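Local coordinates for protein LAIR1 ecotodomain from MGD21 antibody (Homo sapiens, PDB 7JZK) that binds the V2 domain of a Plasmodium RIFIN, and as a LAIR1 insert probably gives a human antibody its recognition of that antigen, at residues T1-S9 with Y80-D91. Numbering follows the deposited sequence.
Sequences TDLPRPSIS and YYKSRKWSEQSD
Leu3, Arg5 and Pro6 run alongside Ser87 to Ser90 in the same direction, the CA atoms of Pro6 and Ser90 lying 5.3 Å apart, yet no backbone hydrogen bond joins the two segments. Residues 80-87 fold back as a hairpin, in which Lys82 and Lys85 pair through their backbones and Ser87 N bonds to Tyr80 O; Leu3 lies over this turn. CD1 of Leu3 reaches Lys85 O at 3.5 Å and CG of the same lysine, while CD2 approaches the aliphatic part of Lys82 and the ring edge of Tyr80. The Tyr80 side chain rises between its own N and carbonyl carbon (chi1 66°), which carries the phenol up to the proline-rich chain. There Tyr80 OH donates to Pro4 O at 2.6 Å, in the carbonyl plane and on a lone pair. CB of Pro6 packs against the ring edge, 3.6 Å from Tyr80 CD1, and Ser87 OG sits above one ring face, toward the rim. Farther along, the bent Arg5 side chain brings its guanidinium end-on to Asp91, so that NH1 (2.8 Å) and NH2 (3.1 Å) both grip OD1 in a salt bridge from one face of the carboxylate. NH1 also gives a nearly straight bond (171°) to Gln89 O, and these acceptors lie in the guanidinium plane, which should restrain its rotation. The contact ties the N-terminal lead-in to strand 7-11, which pairs with strand 22-28 in one sheet of the immunoglobulin sandwich, to strands 74-82 and 85-97 of the other, where Tyr81 and Trp86 meet Phe105 of the RIFIN chain.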
loop_
_atom_site.group_PDB
_atom_site.type_symbol
_atom_site.label_atom_id
_atom_site.label_comp_id
_atom_site.label_asym_id
_atom_site.label_seq_id
_atom_site.Cartn_x
_atom_site.Cartn_y
_atom_site.Cartn_z
ATOM N N THR A 1 -12.761 20.647 5.920
ATOM C CA THR A 1 -12.590 22.039 6.328
ATOM C C THR A 1 -12.738 22.174 7.840
ATOM O O THR A 1 -11.924 22.811 8.511
ATOM C CB THR A 1 -13.596 22.990 5.608
ATOM O OG1 THR A 1 -14.930 22.768 6.092
ATOM C CG2 THR A 1 -13.545 22.799 4.084
ATOM N N ASP A 2 -13.763 21.521 8.383
ATOM C CA ASP A 2 -14.013 21.608 9.809
ATOM C C ASP A 2 -13.077 20.712 10.601
ATOM O O ASP A 2 -13.044 20.810 11.832
ATOM C CB ASP A 2 -15.455 21.208 10.096
ATOM C CG ASP A 2 -15.834 19.915 9.405
ATOM O OD1 ASP A 2 -15.918 19.915 8.159
ATOM O OD2 ASP A 2 -16.010 18.893 10.099
ATOM N N LEU A 3 -12.284 19.880 9.932
ATOM C CA LEU A 3 -11.424 18.954 10.656
ATOM C C LEU A 3 -10.142 19.666 11.065
ATOM O O LEU A 3 -9.460 20.240 10.210
ATOM C CB LEU A 3 -11.080 17.751 9.778
ATOM C CG LEU A 3 -12.217 16.823 9.362
ATOM C CD1 LEU A 3 -11.705 15.681 8.437
ATOM C CD2 LEU A 3 -12.887 16.289 10.627
ATOM N N PRO A 4 -9.776 19.649 12.341
ATOM C CA PRO A 4 -8.538 20.310 12.764
ATOM C C PRO A 4 -7.308 19.551 12.290
ATOM O O PRO A 4 -7.349 18.349 12.025
ATOM C CB PRO A 4 -8.638 20.332 14.299
ATOM C CG PRO A 4 -9.598 19.262 14.643
ATOM C CD PRO A 4 -10.550 19.115 13.478
ATOM N N ARG A 5 -6.197 20.269 12.188
ATOM C CA ARG A 5 -4.991 19.654 11.666
ATOM C C ARG A 5 -4.449 18.666 12.690
ATOM O O ARG A 5 -4.424 18.977 13.884
ATOM C CB ARG A 5 -3.934 20.711 11.316
ATOM C CG ARG A 5 -2.872 20.201 10.312
ATOM C CD ARG A 5 -2.605 21.180 9.197
ATOM N NE ARG A 5 -1.683 22.214 9.636
ATOM C CZ ARG A 5 -0.380 22.205 9.369
ATOM N NH1 ARG A 5 0.140 21.211 8.644
ATOM N NH2 ARG A 5 0.396 23.189 9.815
ATOM N N PRO A 6 -4.077 17.455 12.289
ATOM C CA PRO A 6 -3.454 16.531 13.233
ATOM C C PRO A 6 -2.018 16.962 13.467
ATOM O O PRO A 6 -1.451 17.735 12.695
ATOM C CB PRO A 6 -3.525 15.179 12.522
ATOM C CG PRO A 6 -3.613 15.496 11.069
ATOM C CD PRO A 6 -4.176 16.889 10.928
ATOM N N SER A 7 -1.420 16.421 14.529
ATOM C CA SER A 7 -0.026 16.706 14.834
ATOM C C SER A 7 0.726 15.386 14.972
ATOM O O SER A 7 0.142 14.346 15.291
ATOM C CB SER A 7 0.140 17.526 16.129
ATOM O OG SER A 7 0.114 16.697 17.288
ATOM N N ILE A 8 2.026 15.437 14.716
ATOM C CA ILE A 8 2.896 14.271 14.761
ATOM C C ILE A 8 4.014 14.581 15.735
ATOM O O ILE A 8 4.562 15.689 15.715
ATOM C CB ILE A 8 3.453 13.935 13.353
ATOM C CG1 ILE A 8 4.578 12.900 13.386
ATOM C CG2 ILE A 8 3.928 15.164 12.605
ATOM C CD1 ILE A 8 4.158 11.507 13.665
ATOM N N SER A 9 4.351 13.604 16.580
ATOM C CA SER A 9 5.491 13.719 17.484
ATOM C C SER A 9 6.222 12.383 17.494
ATOM O O SER A 9 5.669 11.363 17.095
ATOM C CB SER A 9 5.072 14.124 18.913
ATOM O OG SER A 9 3.805 13.576 19.268
ATOM N N TYR A 80 -5.705 11.968 9.152
ATOM C CA TYR A 80 -6.718 11.109 9.724
ATOM C C TYR A 80 -7.990 11.240 8.917
ATOM O O TYR A 80 -8.182 12.198 8.161
ATOM C CB TYR A 80 -6.975 11.412 11.201
ATOM C CG TYR A 80 -7.572 12.765 11.478
ATOM C CD1 TYR A 80 -6.761 13.835 11.818
ATOM C CD2 TYR A 80 -8.949 12.970 11.432
ATOM C CE1 TYR A 80 -7.286 15.056 12.081
ATOM C CE2 TYR A 80 -9.482 14.193 11.685
ATOM C CZ TYR A 80 -8.653 15.239 12.009
ATOM O OH TYR A 80 -9.190 16.485 12.277
ATOM N N TYR A 81 -8.832 10.229 9.059
ATOM C CA TYR A 81 -10.098 10.152 8.349
ATOM C C TYR A 81 -11.230 10.235 9.354
ATOM O O TYR A 81 -11.270 9.461 10.303
ATOM C CB TYR A 81 -10.190 8.851 7.531
ATOM C CG TYR A 81 -11.354 8.814 6.544
ATOM C CD1 TYR A 81 -11.269 9.432 5.316
ATOM C CD2 TYR A 81 -12.545 8.161 6.846
ATOM C CE1 TYR A 81 -12.348 9.415 4.422
ATOM C CE2 TYR A 81 -13.617 8.142 5.947
ATOM C CZ TYR A 81 -13.507 8.762 4.746
ATOM O OH TYR A 81 -14.554 8.718 3.863
ATOM N N LYS A 82 -12.131 11.186 9.159
ATOM C CA LYS A 82 -13.256 11.348 10.071
ATOM C C LYS A 82 -14.410 12.031 9.357
ATOM O O LYS A 82 -14.195 12.937 8.556
ATOM C CB LYS A 82 -12.747 12.108 11.306
ATOM C CG LYS A 82 -13.532 12.039 12.591
ATOM C CD LYS A 82 -14.402 13.243 12.888
ATOM C CE LYS A 82 -14.106 13.649 14.339
ATOM N NZ LYS A 82 -14.515 15.015 14.774
ATOM N N SER A 83 -15.625 11.558 9.629
ATOM C CA SER A 83 -16.843 12.090 9.022
ATOM C C SER A 83 -16.744 12.142 7.492
ATOM O O SER A 83 -16.973 13.171 6.861
ATOM C CB SER A 83 -17.173 13.459 9.618
ATOM O OG SER A 83 -16.870 13.490 11.006
ATOM N N ARG A 84 -16.354 11.019 6.885
ATOM C CA ARG A 84 -16.317 10.866 5.420
ATOM C C ARG A 84 -15.351 11.800 4.715
ATOM O O ARG A 84 -15.582 12.176 3.573
ATOM C CB ARG A 84 -17.685 11.031 4.784
ATOM C CG ARG A 84 -18.769 10.189 5.368
ATOM C CD ARG A 84 -20.056 10.985 5.289
ATOM N NE ARG A 84 -20.774 10.933 6.548
ATOM C CZ ARG A 84 -21.550 11.904 7.003
ATOM N NH1 ARG A 84 -22.162 11.763 8.166
ATOM N NH2 ARG A 84 -21.700 13.016 6.303
ATOM N N LYS A 85 -14.307 12.251 5.389
ATOM C CA LYS A 85 -13.331 13.064 4.693
ATOM C C LYS A 85 -11.984 12.908 5.343
ATOM O O LYS A 85 -11.880 12.752 6.552
ATOM C CB LYS A 85 -13.726 14.550 4.610
ATOM C CG LYS A 85 -14.243 15.189 5.854
ATOM C CD LYS A 85 -15.029 16.444 5.453
ATOM C CE LYS A 85 -16.035 16.132 4.354
ATOM N NZ LYS A 85 -17.002 17.244 4.133
ATOM N N TRP A 86 -10.962 12.920 4.513
ATOM C CA TRP A 86 -9.612 12.990 5.026
ATOM C C TRP A 86 -9.397 14.403 5.542
ATOM O O TRP A 86 -9.856 15.369 4.933
ATOM C CB TRP A 86 -8.599 12.685 3.917
ATOM C CG TRP A 86 -8.439 11.250 3.607
ATOM C CD1 TRP A 86 -8.833 10.608 2.465
ATOM C CD2 TRP A 86 -7.794 10.270 4.419
ATOM N NE1 TRP A 86 -8.498 9.280 2.533
ATOM C CE2 TRP A 86 -7.852 9.046 3.721
ATOM C CE3 TRP A 86 -7.181 10.305 5.672
ATOM C CZ2 TRP A 86 -7.324 7.866 4.238
ATOM C CZ3 TRP A 86 -6.658 9.132 6.187
ATOM C CH2 TRP A 86 -6.731 7.932 5.470
ATOM N N SER A 87 -8.690 14.524 6.651
ATOM C CA SER A 87 -8.253 15.821 7.124
ATOM C C SER A 87 -7.062 16.311 6.305
ATOM O O SER A 87 -6.493 15.578 5.490
ATOM C CB SER A 87 -7.856 15.722 8.574
ATOM O OG SER A 87 -6.689 14.961 8.639
ATOM N N GLU A 88 -6.684 17.568 6.505
ATOM C CA GLU A 88 -5.436 18.048 5.932
ATOM C C GLU A 88 -4.267 17.415 6.673
ATOM O O GLU A 88 -4.385 17.016 7.833
ATOM C CB GLU A 88 -5.345 19.565 6.014
ATOM C CG GLU A 88 -6.698 20.264 5.888
ATOM C CD GLU A 88 -7.299 20.702 7.243
ATOM O OE1 GLU A 88 -7.407 21.926 7.485
ATOM O OE2 GLU A 88 -7.681 19.830 8.059
ATOM N N GLN A 89 -3.155 17.251 5.970
ATOM C CA GLN A 89 -2.012 16.573 6.563
ATOM C C GLN A 89 -1.363 17.458 7.620
ATOM O O GLN A 89 -1.445 18.684 7.573
ATOM C CB GLN A 89 -0.984 16.199 5.486
ATOM C CG GLN A 89 -1.565 15.440 4.316
ATOM C CD GLN A 89 -2.051 16.387 3.254
ATOM O OE1 GLN A 89 -2.155 17.592 3.495
ATOM N NE2 GLN A 89 -2.319 15.871 2.061
ATOM N N SER A 90 -0.712 16.817 8.579
ATOM C CA SER A 90 0.156 17.507 9.509
ATOM C C SER A 90 1.460 17.932 8.832
ATOM O O SER A 90 1.769 17.559 7.697
ATOM C CB SER A 90 0.508 16.593 10.670
ATOM O OG SER A 90 1.719 15.915 10.387
ATOM N N ASP A 91 2.229 18.740 9.538
ATOM C CA ASP A 91 3.562 19.083 9.079
ATOM C C ASP A 91 4.459 17.847 9.113
ATOM O O ASP A 91 4.230 16.925 9.900
ATOM C CB ASP A 91 4.156 20.186 9.955
ATOM C CG ASP A 91 3.873 21.570 9.400
ATOM O OD1 ASP A 91 2.898 21.704 8.625
ATOM O OD2 ASP A 91 4.606 22.528 9.743
#